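Local structure of Alr3699 protein (4XSR) at residues L99-T104 and V123-D128; S131-S136 and T291-F296; F212-P217 and D242-E247. The protein is a GT-B-type glycosyltransferase family protein with two Rossmann-like domains that holds uridine-5'-diphosphate-glucose between them. One frame throughout, in Å; residues are numbered along the deposited sequence.

Contact 1 (L99-T104 and V123-D128); sequences LIYANT and VYHLHD. With UPG (uridine-5'-diphosphate-glucose), chain J.
Val123 opens the second segment by pairing with Tyr101 in parallel register. Its N donates to Ile100 O at 2.9 Å, and its O accepts from Ala102 N. CG1 lies over one face of the Tyr101 ring, 4.2 Å from the ring centroid and 18° off the ring normal, which makes this a CH-pi contact; CG2 turns instead to Leu99 CD1.

At Tyr124, paired with Ala102, the side chains pass to the other face of the sheet, where the edge of the Tyr124 ring meets Ala102 O. His125 N continues the ladder with a nearly straight bond to Ala102 O at 2.8 Å. The His125 side chain returns to the Tyr101 face; with CG anti to the backbone N in both residues (chi1 -163° in His125), the two side chains lie alongside each other. The rings meet rim to rim, neither over the other's face, and His125 ND1 hydrogen-bonds Tyr101 OH at 2.7 Å.

Beyond the strand, His127 uses both ring nitrogens. NE2 donates to Asn103 OD1 at 2.9 Å; the oxygen lies in the imidazole plane, yet the donor sits above the amide's carbonyl plane. ND1 hydrogen-bonds O6' of UPG at 2.8 Å. With two bonds in its plane, the rotation of the ring is well defined. Asn103 ND2 is held in turn by Asp13, making Asn103 a second-shell residue behind the histidine that meets the sugar.

The two strands, at 19° to each other, are the parallel pair of a beta-alpha-beta unit whose crossover is helix 105-118. Strand 9-13 flanks one side and strand 151-156 the other, while helix 20-29 packs against Tyr101, Asn103, His125 and His127.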
loop_
_atom_site.group_PDB
_atom_site.type_symbol
_atom_site.label_atom_id
_atom_site.label_comp_id
_atom_site.label_asym_id
_atom_site.label_seq_id
_atom_site.Cartn_x
_atom_site.Cartn_y
_atom_site.Cartn_z
ATOM N N LEU B 99 -19.472 1.924 -7.056
ATOM C CA LEU B 99 -18.545 1.333 -8.006
ATOM C C LEU B 99 -17.311 2.182 -8.121
ATOM O O LEU B 99 -17.390 3.411 -8.126
ATOM C CB LEU B 99 -19.203 1.201 -9.359
ATOM C CG LEU B 99 -18.376 0.492 -10.429
ATOM C CD1 LEU B 99 -18.795 -0.958 -10.592
ATOM C CD2 LEU B 99 -18.569 1.222 -11.743
ATOM N N ILE B 100 -16.168 1.513 -8.195
ATOM C CA ILE B 100 -14.904 2.188 -8.322
ATOM C C ILE B 100 -14.465 1.873 -9.706
ATOM O O ILE B 100 -14.486 0.705 -10.102
ATOM C CB ILE B 100 -13.854 1.632 -7.341
ATOM C CG1 ILE B 100 -14.271 1.914 -5.886
ATOM C CG2 ILE B 100 -12.481 2.227 -7.609
ATOM C CD1 ILE B 100 -13.728 0.902 -4.894
ATOM N N TYR B 101 -14.046 2.906 -10.434
ATOM C CA TYR B 101 -13.660 2.773 -11.847
ATOM C C TYR B 101 -12.268 3.301 -11.983
ATOM O O TYR B 101 -12.049 4.512 -11.932
ATOM C CB TYR B 101 -14.635 3.583 -12.706
ATOM C CG TYR B 101 -14.678 3.347 -14.225
ATOM C CD1 TYR B 101 -13.635 3.747 -15.058
ATOM C CD2 TYR B 101 -15.825 2.838 -14.823
ATOM C CE1 TYR B 101 -13.718 3.594 -16.436
ATOM C CE2 TYR B 101 -15.910 2.668 -16.198
ATOM C CZ TYR B 101 -14.855 3.044 -17.000
ATOM O OH TYR B 101 -14.943 2.861 -18.371
ATOM N N ALA B 102 -11.307 2.392 -12.105
ATOM C CA ALA B 102 -9.908 2.766 -12.144
ATOM C C ALA B 102 -9.472 2.972 -13.592
ATOM O O ALA B 102 -9.645 2.084 -14.407
ATOM C CB ALA B 102 -9.060 1.680 -11.488
ATOM N N ASN B 103 -8.859 4.124 -13.871
ATOM C CA ASN B 103 -8.484 4.525 -15.215
ATOM C C ASN B 103 -6.998 4.507 -15.535
ATOM O O ASN B 103 -6.627 4.721 -16.689
ATOM C CB ASN B 103 -9.025 5.925 -15.468
ATOM C CG ASN B 103 -9.292 6.182 -16.933
ATOM O OD1 ASN B 103 -10.096 5.492 -17.543
ATOM N ND2 ASN B 103 -8.620 7.176 -17.505
ATOM N N THR B 104 -6.147 4.292 -14.530
ATOM C CA THR B 104 -4.712 4.200 -14.729
ATOM C C THR B 104 -4.153 3.110 -13.820
ATOM O O THR B 104 -4.871 2.547 -12.992
ATOM C CB THR B 104 -3.993 5.535 -14.403
ATOM O OG1 THR B 104 -3.980 5.742 -12.980
ATOM C CG2 THR B 104 -4.701 6.742 -15.066
ATOM N N VAL B 123 -13.956 -1.702 -11.573
ATOM C CA VAL B 123 -13.689 -1.779 -13.007
ATOM C C VAL B 123 -12.338 -1.187 -13.311
ATOM O O VAL B 123 -11.973 -0.164 -12.779
ATOM C CB VAL B 123 -14.771 -1.028 -13.819
ATOM C CG1 VAL B 123 -14.384 -0.944 -15.280
ATOM C CG2 VAL B 123 -16.135 -1.715 -13.688
ATOM N N TYR B 124 -11.599 -1.832 -14.192
ATOM C CA TYR B 124 -10.327 -1.328 -14.657
ATOM C C TYR B 124 -10.448 -0.968 -16.155
ATOM O O TYR B 124 -10.769 -1.823 -16.976
ATOM C CB TYR B 124 -9.270 -2.421 -14.499
ATOM C CG TYR B 124 -7.851 -2.070 -14.959
ATOM C CD1 TYR B 124 -7.299 -0.794 -14.780
ATOM C CD2 TYR B 124 -7.044 -3.040 -15.497
ATOM C CE1 TYR B 124 -5.982 -0.513 -15.187
ATOM C CE2 TYR B 124 -5.747 -2.767 -15.907
ATOM C CZ TYR B 124 -5.223 -1.520 -15.745
ATOM O OH TYR B 124 -3.928 -1.328 -16.120
ATOM N N HIS B 125 -10.173 0.291 -16.500
ATOM C CA HIS B 125 -10.201 0.739 -17.876
ATOM C C HIS B 125 -8.766 0.840 -18.286
ATOM O O HIS B 125 -8.010 1.640 -17.745
ATOM C CB HIS B 125 -10.908 2.064 -18.032
ATOM C CG HIS B 125 -11.316 2.363 -19.447
ATOM N ND1 HIS B 125 -12.601 2.745 -19.791
ATOM C CD2 HIS B 125 -10.613 2.300 -20.607
ATOM C CE1 HIS B 125 -12.665 2.910 -21.101
ATOM N NE2 HIS B 125 -11.473 2.651 -21.619
ATOM N N LEU B 126 -8.405 0.004 -19.258
ATOM C CA LEU B 126 -7.050 -0.262 -19.601
ATOM C C LEU B 126 -6.735 0.526 -20.869
ATOM O O LEU B 126 -7.269 0.229 -21.947
ATOM C CB LEU B 126 -6.917 -1.746 -19.809
ATOM C CG LEU B 126 -5.597 -2.253 -20.314
ATOM C CD1 LEU B 126 -4.443 -1.862 -19.415
ATOM C CD2 LEU B 126 -5.678 -3.767 -20.459
ATOM N N HIS B 127 -5.919 1.569 -20.703
ATOM C CA HIS B 127 -5.516 2.463 -21.786
ATOM C C HIS B 127 -4.110 2.161 -22.221
ATOM O O HIS B 127 -3.603 2.795 -23.117
ATOM C CB HIS B 127 -5.584 3.936 -21.332
ATOM C CG HIS B 127 -6.965 4.407 -21.008
ATOM N ND1 HIS B 127 -7.873 4.777 -21.981
ATOM C CD2 HIS B 127 -7.591 4.593 -19.826
ATOM C CE1 HIS B 127 -9.003 5.161 -21.412
ATOM N NE2 HIS B 127 -8.858 5.049 -20.103
ATOM N N ASP B 128 -3.457 1.217 -21.556
ATOM C CA ASP B 128 -2.083 0.863 -21.868
ATOM C C ASP B 128 -1.958 -0.493 -22.555
ATOM O O ASP B 128 -2.857 -1.340 -22.511
ATOM C CB ASP B 128 -1.251 0.819 -20.585
ATOM C CG ASP B 128 -1.233 2.146 -19.825
ATOM O OD1 ASP B 128 -1.079 3.211 -20.482
ATOM O OD2 ASP B 128 -1.346 2.104 -18.559
HETATM N N1 UPG J . -3.783 16.723 -27.216
HETATM C C2 UPG J . -4.138 18.000 -26.762
HETATM N N3 UPG J . -3.238 18.971 -26.826
HETATM C C4 UPG J . -2.017 18.772 -27.317
HETATM C C5 UPG J . -1.651 17.511 -27.801
HETATM C C6 UPG J . -2.565 16.486 -27.723
HETATM O O2 UPG J . -5.281 18.251 -26.280
HETATM O O4 UPG J . -1.200 19.734 -27.353
HETATM C C1C UPG J . -4.738 15.623 -27.149
HETATM C C2C UPG J . -5.036 14.989 -28.503
HETATM O O2C UPG J . -6.061 15.739 -29.190
HETATM C C3C UPG J . -5.434 13.588 -28.043
HETATM C C4C UPG J . -4.588 13.319 -26.781
HETATM O O4C UPG J . -4.130 14.590 -26.365
HETATM O O3C UPG J . -6.820 13.604 -27.694
HETATM C C5C UPG J . -3.359 12.418 -26.963
HETATM O O5C UPG J . -3.900 11.116 -27.181
HETATM P PA UPG J . -3.024 9.794 -27.252
HETATM O O1A UPG J . -3.924 8.731 -27.796
HETATM O O2A UPG J . -1.657 10.037 -27.784
HETATM O O3A UPG J . -3.012 9.525 -25.619
HETATM P PB UPG J . -1.855 8.875 -24.672
HETATM O O1B UPG J . -1.441 10.021 -23.824
HETATM O O2B UPG J . -0.764 8.174 -25.381
HETATM O O3B UPG J . -2.864 7.952 -23.799
HETATM C "C1'" UPG J . -3.113 6.535 -23.713
HETATM C "C2'" UPG J . -2.601 5.633 -24.812
HETATM C "C3'" UPG J . -3.215 5.975 -26.194
HETATM C "C4'" UPG J . -4.744 5.915 -26.099
HETATM C "C5'" UPG J . -5.193 6.692 -24.874
HETATM C "C6'" UPG J . -6.670 6.652 -24.625
HETATM O "O2'" UPG J . -1.175 5.568 -24.764
HETATM O "O3'" UPG J . -2.741 5.014 -27.156
HETATM O "O4'" UPG J . -5.396 6.504 -27.235
HETATM O "O5'" UPG J . -4.531 6.260 -23.690
HETATM O "O6'" UPG J . -7.147 5.323 -24.625
#

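Contact 2 (S131-S136 and T291-F296); sequences SPEHFS and TAPEPF. With UPG (uridine-5'-diphosphate-glucose), chain J.
A small surface contact between two loops joins the N-terminal and C-terminal halves of the GT-B fold, with one hydrogen bond, from His134 to Pro293, at its centre. Segment 131-136 follows strand 122-126 and precedes helix 137-150, whereas segment 291-296 leads into helix 298-305. The two bury 218 Å² in all, and even the nearest CA atoms, those of Glu133 and Ala292, are 7.2 Å apart; side chains therefore do the bridging.

His134 NE2 donates to Pro293 O at 2.8 Å. The N-H...O angle of 147° shows a bent bond, and the oxygen is also tilted 16° from the imidazole plane. His134 CG stands anti to the carbonyl carbon (chi1 -82°), and from there the ring reaches over to the second loop, with Ala292 CB 3.9 Å from NE2. The ring of Trp218 meets that of His134 edge-to-face.

Glu133 comes across as an extended chain, at about a right angle to Pro293. Its OE2 approaches Pro293 CD at 3.3 Å and OE1 approaches Ala292 CB at 3.8 Å, so the carboxylate rests against aliphatic carbons.

Past Pro293 the loop turns to the ligand. Phe296 N donates to O3' of UPG at 3.0 Å. Glu294 OE2 lies 2.5 Å from the same O3', too short for the exact length to be trusted. Lys219 forms a salt bridge with Glu294 OE2, while Ser290 and His288 hold OE1.

The chemistry implies a light polar link between the halves: a histidine N-H spent on a proline carbonyl just one residue before the glutamate that faces the sugar hydroxyl O3', tying the N-terminal half to the sugar-contacting loop.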
loop_
_atom_site.group_PDB
_atom_site.type_symbol
_atom_site.label_atom_id
_atom_site.label_comp_id
_atom_site.label_asym_id
_atom_site.label_seq_id
_atom_site.Cartn_x
_atom_site.Cartn_y
_atom_site.Cartn_z
ATOM N N SER B 131 3.087 -4.497 -21.801
ATOM C CA SER B 131 4.081 -5.337 -22.434
ATOM C C SER B 131 5.423 -4.880 -21.913
ATOM O O SER B 131 5.536 -3.759 -21.435
ATOM C CB SER B 131 4.049 -5.150 -23.958
ATOM O OG SER B 131 4.827 -4.019 -24.313
ATOM N N PRO B 132 6.438 -5.739 -22.019
ATOM C CA PRO B 132 7.780 -5.406 -21.545
ATOM C C PRO B 132 8.328 -4.156 -22.149
ATOM O O PRO B 132 9.050 -3.442 -21.468
ATOM C CB PRO B 132 8.611 -6.635 -21.953
ATOM C CG PRO B 132 7.631 -7.768 -21.749
ATOM C CD PRO B 132 6.273 -7.204 -22.166
ATOM N N GLU B 133 7.961 -3.884 -23.399
ATOM C CA GLU B 133 8.439 -2.697 -24.113
ATOM C C GLU B 133 7.926 -1.413 -23.464
ATOM O O GLU B 133 8.622 -0.416 -23.410
ATOM C CB GLU B 133 7.946 -2.765 -25.545
ATOM C CG GLU B 133 8.716 -1.924 -26.539
ATOM C CD GLU B 133 8.279 -2.191 -27.982
ATOM O OE1 GLU B 133 8.800 -1.462 -28.867
ATOM O OE2 GLU B 133 7.418 -3.110 -28.225
ATOM N N HIS B 134 6.700 -1.441 -22.965
ATOM C CA HIS B 134 6.115 -0.265 -22.333
ATOM C C HIS B 134 6.329 -0.148 -20.817
ATOM O O HIS B 134 6.216 0.944 -20.285
ATOM C CB HIS B 134 4.609 -0.225 -22.584
ATOM C CG HIS B 134 4.235 0.343 -23.910
ATOM N ND1 HIS B 134 4.289 1.689 -24.175
ATOM C CD2 HIS B 134 3.796 -0.248 -25.046
ATOM C CE1 HIS B 134 3.880 1.909 -25.409
ATOM N NE2 HIS B 134 3.593 0.748 -25.965
ATOM N N PHE B 135 6.584 -1.253 -20.114
ATOM C CA PHE B 135 6.600 -1.226 -18.643
ATOM C C PHE B 135 7.575 -2.212 -18.048
ATOM O O PHE B 135 7.950 -3.208 -18.679
ATOM C CB PHE B 135 5.201 -1.489 -18.076
ATOM C CG PHE B 135 4.195 -0.451 -18.476
ATOM C CD1 PHE B 135 4.214 0.823 -17.898
ATOM C CD2 PHE B 135 3.255 -0.724 -19.467
ATOM C CE1 PHE B 135 3.300 1.801 -18.296
ATOM C CE2 PHE B 135 2.339 0.243 -19.868
ATOM C CZ PHE B 135 2.357 1.508 -19.290
ATOM N N SER B 136 7.978 -1.905 -16.816
ATOM C CA SER B 136 8.810 -2.798 -15.991
ATOM C C SER B 136 8.061 -4.077 -15.677
ATOM O O SER B 136 6.820 -4.091 -15.624
ATOM C CB SER B 136 9.166 -2.098 -14.665
ATOM O OG SER B 136 8.028 -1.984 -13.797
ATOM N N THR B 291 7.227 4.997 -31.821
ATOM C CA THR B 291 8.194 3.932 -32.027
ATOM C C THR B 291 7.932 2.720 -31.136
ATOM O O THR B 291 8.698 1.780 -31.209
ATOM C CB THR B 291 9.621 4.397 -31.741
ATOM O OG1 THR B 291 9.676 4.952 -30.427
ATOM C CG2 THR B 291 10.045 5.438 -32.760
ATOM N N ALA B 292 6.890 2.746 -30.296
ATOM C CA ALA B 292 6.472 1.555 -29.554
ATOM C C ALA B 292 5.019 1.442 -29.777
ATOM O O ALA B 292 4.366 2.456 -30.009
ATOM C CB ALA B 292 6.747 1.682 -28.060
ATOM N N PRO B 293 4.475 0.230 -29.672
ATOM C CA PRO B 293 3.096 0.110 -30.119
ATOM C C PRO B 293 2.112 1.030 -29.434
ATOM O O PRO B 293 2.065 1.103 -28.229
ATOM C CB PRO B 293 2.762 -1.369 -29.822
ATOM C CG PRO B 293 4.066 -2.070 -29.966
ATOM C CD PRO B 293 5.092 -1.084 -29.431
ATOM N N GLU B 294 1.257 1.660 -30.214
ATOM C CA GLU B 294 0.250 2.560 -29.697
ATOM C C GLU B 294 -0.989 1.786 -29.236
ATOM O O GLU B 294 -1.551 0.982 -29.974
ATOM C CB GLU B 294 -0.140 3.590 -30.768
ATOM C CG GLU B 294 -1.057 4.721 -30.285
ATOM C CD GLU B 294 -0.282 5.695 -29.411
ATOM O OE1 GLU B 294 0.829 6.114 -29.844
ATOM O OE2 GLU B 294 -0.744 5.985 -28.278
ATOM N N PRO B 295 -1.435 2.000 -28.022
ATOM C CA PRO B 295 -2.604 1.269 -27.570
ATOM C C PRO B 295 -3.872 1.567 -28.337
ATOM O O PRO B 295 -4.562 0.654 -28.673
ATOM C CB PRO B 295 -2.729 1.694 -26.119
ATOM C CG PRO B 295 -1.349 1.931 -25.716
ATOM C CD PRO B 295 -0.664 2.522 -26.894
ATOM N N PHE B 296 -4.155 2.821 -28.623
ATOM C CA PHE B 296 -5.294 3.180 -29.420
ATOM C C PHE B 296 -4.908 4.247 -30.409
ATOM O O PHE B 296 -4.822 3.980 -31.566
ATOM C CB PHE B 296 -6.416 3.642 -28.541
ATOM C CG PHE B 296 -7.615 4.106 -29.275
ATOM C CD1 PHE B 296 -8.476 3.219 -29.846
ATOM C CD2 PHE B 296 -7.893 5.433 -29.362
ATOM C CE1 PHE B 296 -9.589 3.652 -30.496
ATOM C CE2 PHE B 296 -8.995 5.873 -30.003
ATOM C CZ PHE B 296 -9.850 4.983 -30.573
HETATM N N1 UPG J . -3.783 16.723 -27.216
HETATM C C2 UPG J . -4.138 18.000 -26.762
HETATM N N3 UPG J . -3.238 18.971 -26.826
HETATM C C4 UPG J . -2.017 18.772 -27.317
HETATM C C5 UPG J . -1.651 17.511 -27.801
HETATM C C6 UPG J . -2.565 16.486 -27.723
HETATM O O2 UPG J . -5.281 18.251 -26.280
HETATM O O4 UPG J . -1.200 19.734 -27.353
HETATM C C1C UPG J . -4.738 15.623 -27.149
HETATM C C2C UPG J . -5.036 14.989 -28.503
HETATM O O2C UPG J . -6.061 15.739 -29.190
HETATM C C3C UPG J . -5.434 13.588 -28.043
HETATM C C4C UPG J . -4.588 13.319 -26.781
HETATM O O4C UPG J . -4.130 14.590 -26.365
HETATM O O3C UPG J . -6.820 13.604 -27.694
HETATM C C5C UPG J . -3.359 12.418 -26.963
HETATM O O5C UPG J . -3.900 11.116 -27.181
HETATM P PA UPG J . -3.024 9.794 -27.252
HETATM O O1A UPG J . -3.924 8.731 -27.796
HETATM O O2A UPG J . -1.657 10.037 -27.784
HETATM O O3A UPG J . -3.012 9.525 -25.619
HETATM P PB UPG J . -1.855 8.875 -24.672
HETATM O O1B UPG J . -1.441 10.021 -23.824
HETATM O O2B UPG J . -0.764 8.174 -25.381
HETATM O O3B UPG J . -2.864 7.952 -23.799
HETATM C "C1'" UPG J . -3.113 6.535 -23.713
HETATM C "C2'" UPG J . -2.601 5.633 -24.812
HETATM C "C3'" UPG J . -3.215 5.975 -26.194
HETATM C "C4'" UPG J . -4.744 5.915 -26.099
HETATM C "C5'" UPG J . -5.193 6.692 -24.874
HETATM C "C6'" UPG J . -6.670 6.652 -24.625
HETATM O "O2'" UPG J . -1.175 5.568 -24.764
HETATM O "O3'" UPG J . -2.741 5.014 -27.156
HETATM O "O4'" UPG J . -5.396 6.504 -27.235
HETATM O "O5'" UPG J . -4.531 6.260 -23.690
HETATM O "O6'" UPG J . -7.147 5.323 -24.625
#

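Contact 3 (F212-P217 and D242-E247); sequences FSRLSP and DALFGE. With UPG (uridine-5'-diphosphate-glucose), chain J.
Arg214 reaches Phe245 with its guanidinium at 90° to the aromatic plane: CE2 of Phe245 lies over the centre of one guanidinium face, 3.6 Å from Arg214 CZ, so the ring offers its rim, not its face. Chi1 of 76° puts Arg214 CG between the backbone N and carbonyl carbon, and the chain then runs extended to NE. This carries the head group to the diphosphate, where NH1 donates to O1B of UPG at 2.8 Å. NE makes a weak bond, 3.4 Å, to Ser216 OG, which lies in the guanidinium plane and could steady its rotation.

Ser216 OG in turn donates to Glu247 OE2 at 2.7 Å, meeting the carboxylate from above its plane. Glu247 is bent at chi2 (95°), which folds the carboxylate back over its own loop; OE1 accepts from Phe245 N at 2.7 Å. One carboxylate thereby ties both segments together and connects, through the serine and its weak bond, to the arginine. Behind this chain Leu215 N bonds to Asp242 O at 3.1 Å, and Leu215 packs its CB and CD1 against Ala243.

Both loops leave the C-terminal ends of parallel strands, 207-211 and 235-240, and lead into helices 221-228 and 248-260. Ligand binding at such strand ends is characteristic of Rossmann-like domains, here the C-terminal one of a GT-B fold.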
loop_
_atom_site.group_PDB
_atom_site.type_symbol
_atom_site.label_atom_id
_atom_site.label_comp_id
_atom_site.label_asym_id
_atom_site.label_seq_id
_atom_site.Cartn_x
_atom_site.Cartn_y
_atom_site.Cartn_z
ATOM N N PHE B 212 0.600 15.479 -33.041
ATOM C CA PHE B 212 -0.181 15.900 -31.903
ATOM C C PHE B 212 0.008 14.997 -30.685
ATOM O O PHE B 212 -0.800 14.981 -29.767
ATOM C CB PHE B 212 -1.644 16.037 -32.286
ATOM C CG PHE B 212 -1.896 17.087 -33.369
ATOM C CD1 PHE B 212 -1.639 16.808 -34.720
ATOM C CD2 PHE B 212 -2.413 18.325 -33.046
ATOM C CE1 PHE B 212 -1.866 17.759 -35.700
ATOM C CE2 PHE B 212 -2.649 19.274 -34.028
ATOM C CZ PHE B 212 -2.371 18.999 -35.356
ATOM N N SER B 213 1.123 14.302 -30.626
ATOM C CA SER B 213 1.416 13.465 -29.477
ATOM C C SER B 213 2.182 14.267 -28.408
ATOM O O SER B 213 2.960 15.195 -28.723
ATOM C CB SER B 213 2.267 12.250 -29.897
ATOM O OG SER B 213 1.611 11.421 -30.857
ATOM N N ARG B 214 2.000 13.872 -27.150
ATOM C CA ARG B 214 2.842 14.386 -26.094
ATOM C C ARG B 214 4.290 14.092 -26.439
ATOM O O ARG B 214 4.582 13.204 -27.243
ATOM C CB ARG B 214 2.471 13.767 -24.749
ATOM C CG ARG B 214 2.949 12.330 -24.557
ATOM C CD ARG B 214 2.196 11.613 -23.427
ATOM N NE ARG B 214 2.892 10.386 -22.967
ATOM C CZ ARG B 214 2.278 9.262 -22.594
ATOM N NH1 ARG B 214 0.956 9.164 -22.611
ATOM N NH2 ARG B 214 2.984 8.223 -22.197
ATOM N N LEU B 215 5.198 14.843 -25.828
ATOM C CA LEU B 215 6.619 14.683 -26.094
ATOM C C LEU B 215 7.219 13.605 -25.194
ATOM O O LEU B 215 7.530 13.850 -24.039
ATOM C CB LEU B 215 7.322 16.022 -25.924
ATOM C CG LEU B 215 6.652 17.198 -26.654
ATOM C CD1 LEU B 215 7.362 18.500 -26.335
ATOM C CD2 LEU B 215 6.608 16.996 -28.166
ATOM N N SER B 216 7.312 12.385 -25.709
ATOM C CA SER B 216 8.090 11.334 -25.050
ATOM C C SER B 216 8.850 10.645 -26.134
ATOM O O SER B 216 8.421 10.635 -27.274
ATOM C CB SER B 216 7.238 10.281 -24.324
ATOM O OG SER B 216 6.220 10.868 -23.530
ATOM N N PRO B 217 9.950 10.015 -25.777
ATOM C CA PRO B 217 10.693 9.332 -26.821
ATOM C C PRO B 217 9.858 8.334 -27.624
ATOM O O PRO B 217 9.960 8.297 -28.839
ATOM C CB PRO B 217 11.828 8.676 -26.042
ATOM C CG PRO B 217 12.092 9.681 -24.920
ATOM C CD PRO B 217 10.698 10.067 -24.507
ATOM N N ASP B 242 3.276 18.679 -25.157
ATOM C CA ASP B 242 4.279 19.055 -24.153
ATOM C C ASP B 242 4.871 17.806 -23.562
ATOM O O ASP B 242 4.254 16.748 -23.635
ATOM C CB ASP B 242 3.593 19.851 -23.034
ATOM C CG ASP B 242 4.536 20.799 -22.299
ATOM O OD1 ASP B 242 5.779 20.733 -22.508
ATOM O OD2 ASP B 242 3.994 21.613 -21.508
ATOM N N ALA B 243 6.057 17.912 -22.973
ATOM C CA ALA B 243 6.545 16.846 -22.082
ATOM C C ALA B 243 5.717 16.855 -20.782
ATOM O O ALA B 243 5.823 17.765 -19.980
ATOM C CB ALA B 243 8.008 17.036 -21.787
ATOM N N LEU B 244 4.851 15.871 -20.602
ATOM C CA LEU B 244 3.902 15.867 -19.473
ATOM C C LEU B 244 4.426 15.074 -18.263
ATOM O O LEU B 244 3.837 15.134 -17.183
ATOM C CB LEU B 244 2.565 15.247 -19.885
ATOM C CG LEU B 244 1.737 15.836 -21.033
ATOM C CD1 LEU B 244 0.583 14.887 -21.331
ATOM C CD2 LEU B 244 1.219 17.219 -20.679
ATOM N N PHE B 245 5.513 14.329 -18.467
ATOM C CA PHE B 245 6.001 13.379 -17.476
ATOM C C PHE B 245 7.511 13.439 -17.339
ATOM O O PHE B 245 8.164 12.397 -17.265
ATOM C CB PHE B 245 5.548 11.938 -17.828
ATOM C CG PHE B 245 4.061 11.806 -18.097
ATOM C CD1 PHE B 245 3.122 12.136 -17.111
ATOM C CD2 PHE B 245 3.594 11.347 -19.330
ATOM C CE1 PHE B 245 1.752 12.005 -17.345
ATOM C CE2 PHE B 245 2.220 11.212 -19.566
ATOM C CZ PHE B 245 1.297 11.544 -18.578
ATOM N N GLY B 246 8.055 14.659 -17.359
ATOM C CA GLY B 246 9.480 14.920 -17.071
ATOM C C GLY B 246 10.467 14.661 -18.189
ATOM O O GLY B 246 11.654 14.499 -17.946
ATOM N N GLU B 247 10.003 14.647 -19.431
ATOM C CA GLU B 247 10.889 14.272 -20.551
ATOM C C GLU B 247 11.614 15.500 -21.162
ATOM O O GLU B 247 11.759 15.631 -22.382
ATOM C CB GLU B 247 10.108 13.466 -21.595
ATOM C CG GLU B 247 9.198 12.372 -21.012
ATOM C CD GLU B 247 7.727 12.809 -20.809
ATOM O OE1 GLU B 247 7.446 13.961 -20.365
ATOM O OE2 GLU B 247 6.826 11.989 -21.094
HETATM N N1 UPG J . -3.783 16.723 -27.216
HETATM C C2 UPG J . -4.138 18.000 -26.762
HETATM N N3 UPG J . -3.238 18.971 -26.826
HETATM C C4 UPG J . -2.017 18.772 -27.317
HETATM C C5 UPG J . -1.651 17.511 -27.801
HETATM C C6 UPG J . -2.565 16.486 -27.723
HETATM O O2 UPG J . -5.281 18.251 -26.280
HETATM O O4 UPG J . -1.200 19.734 -27.353
HETATM C C1C UPG J . -4.738 15.623 -27.149
HETATM C C2C UPG J . -5.036 14.989 -28.503
HETATM O O2C UPG J . -6.061 15.739 -29.190
HETATM C C3C UPG J . -5.434 13.588 -28.043
HETATM C C4C UPG J . -4.588 13.319 -26.781
HETATM O O4C UPG J . -4.130 14.590 -26.365
HETATM O O3C UPG J . -6.820 13.604 -27.694
HETATM C C5C UPG J . -3.359 12.418 -26.963
HETATM O O5C UPG J . -3.900 11.116 -27.181
HETATM P PA UPG J . -3.024 9.794 -27.252
HETATM O O1A UPG J . -3.924 8.731 -27.796
HETATM O O2A UPG J . -1.657 10.037 -27.784
HETATM O O3A UPG J . -3.012 9.525 -25.619
HETATM P PB UPG J . -1.855 8.875 -24.672
HETATM O O1B UPG J . -1.441 10.021 -23.824
HETATM O O2B UPG J . -0.764 8.174 -25.381
HETATM O O3B UPG J . -2.864 7.952 -23.799
HETATM C "C1'" UPG J . -3.113 6.535 -23.713
HETATM C "C2'" UPG J . -2.601 5.633 -24.812
HETATM C "C3'" UPG J . -3.215 5.975 -26.194
HETATM C "C4'" UPG J . -4.744 5.915 -26.099
HETATM C "C5'" UPG J . -5.193 6.692 -24.874
HETATM C "C6'" UPG J . -6.670 6.652 -24.625
HETATM O "O2'" UPG J . -1.175 5.568 -24.764
HETATM O "O3'" UPG J . -2.741 5.014 -27.156
HETATM O "O4'" UPG J . -5.396 6.504 -27.235
HETATM O "O5'" UPG J . -4.531 6.260 -23.690
HETATM O "O6'" UPG J . -7.147 5.323 -24.625
#

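How the contacts relate
Along the chain contact 1 comes first, in the seven-stranded parallel sheet of the N-terminal half. Contact 3 lies wholly in the C-terminal half, on loops from its six-stranded sheet, and falls between the two segments of contact 2, which spans both halves. The centres of contacts 1 and 2 are about 18 Å apart, those of 2 and 3 about 15 Å, and those of 1 and 3 about 22 Å. Contact 2 touches both others: His127 O packs on Pro295 CB at 3.3 Å, and Thr291 OG1 lies 3.7 Å from Pro217 O. Contacts 1 and 3 do not touch, yet all three meet UPG, so the ligand is gripped from both domains across the cleft.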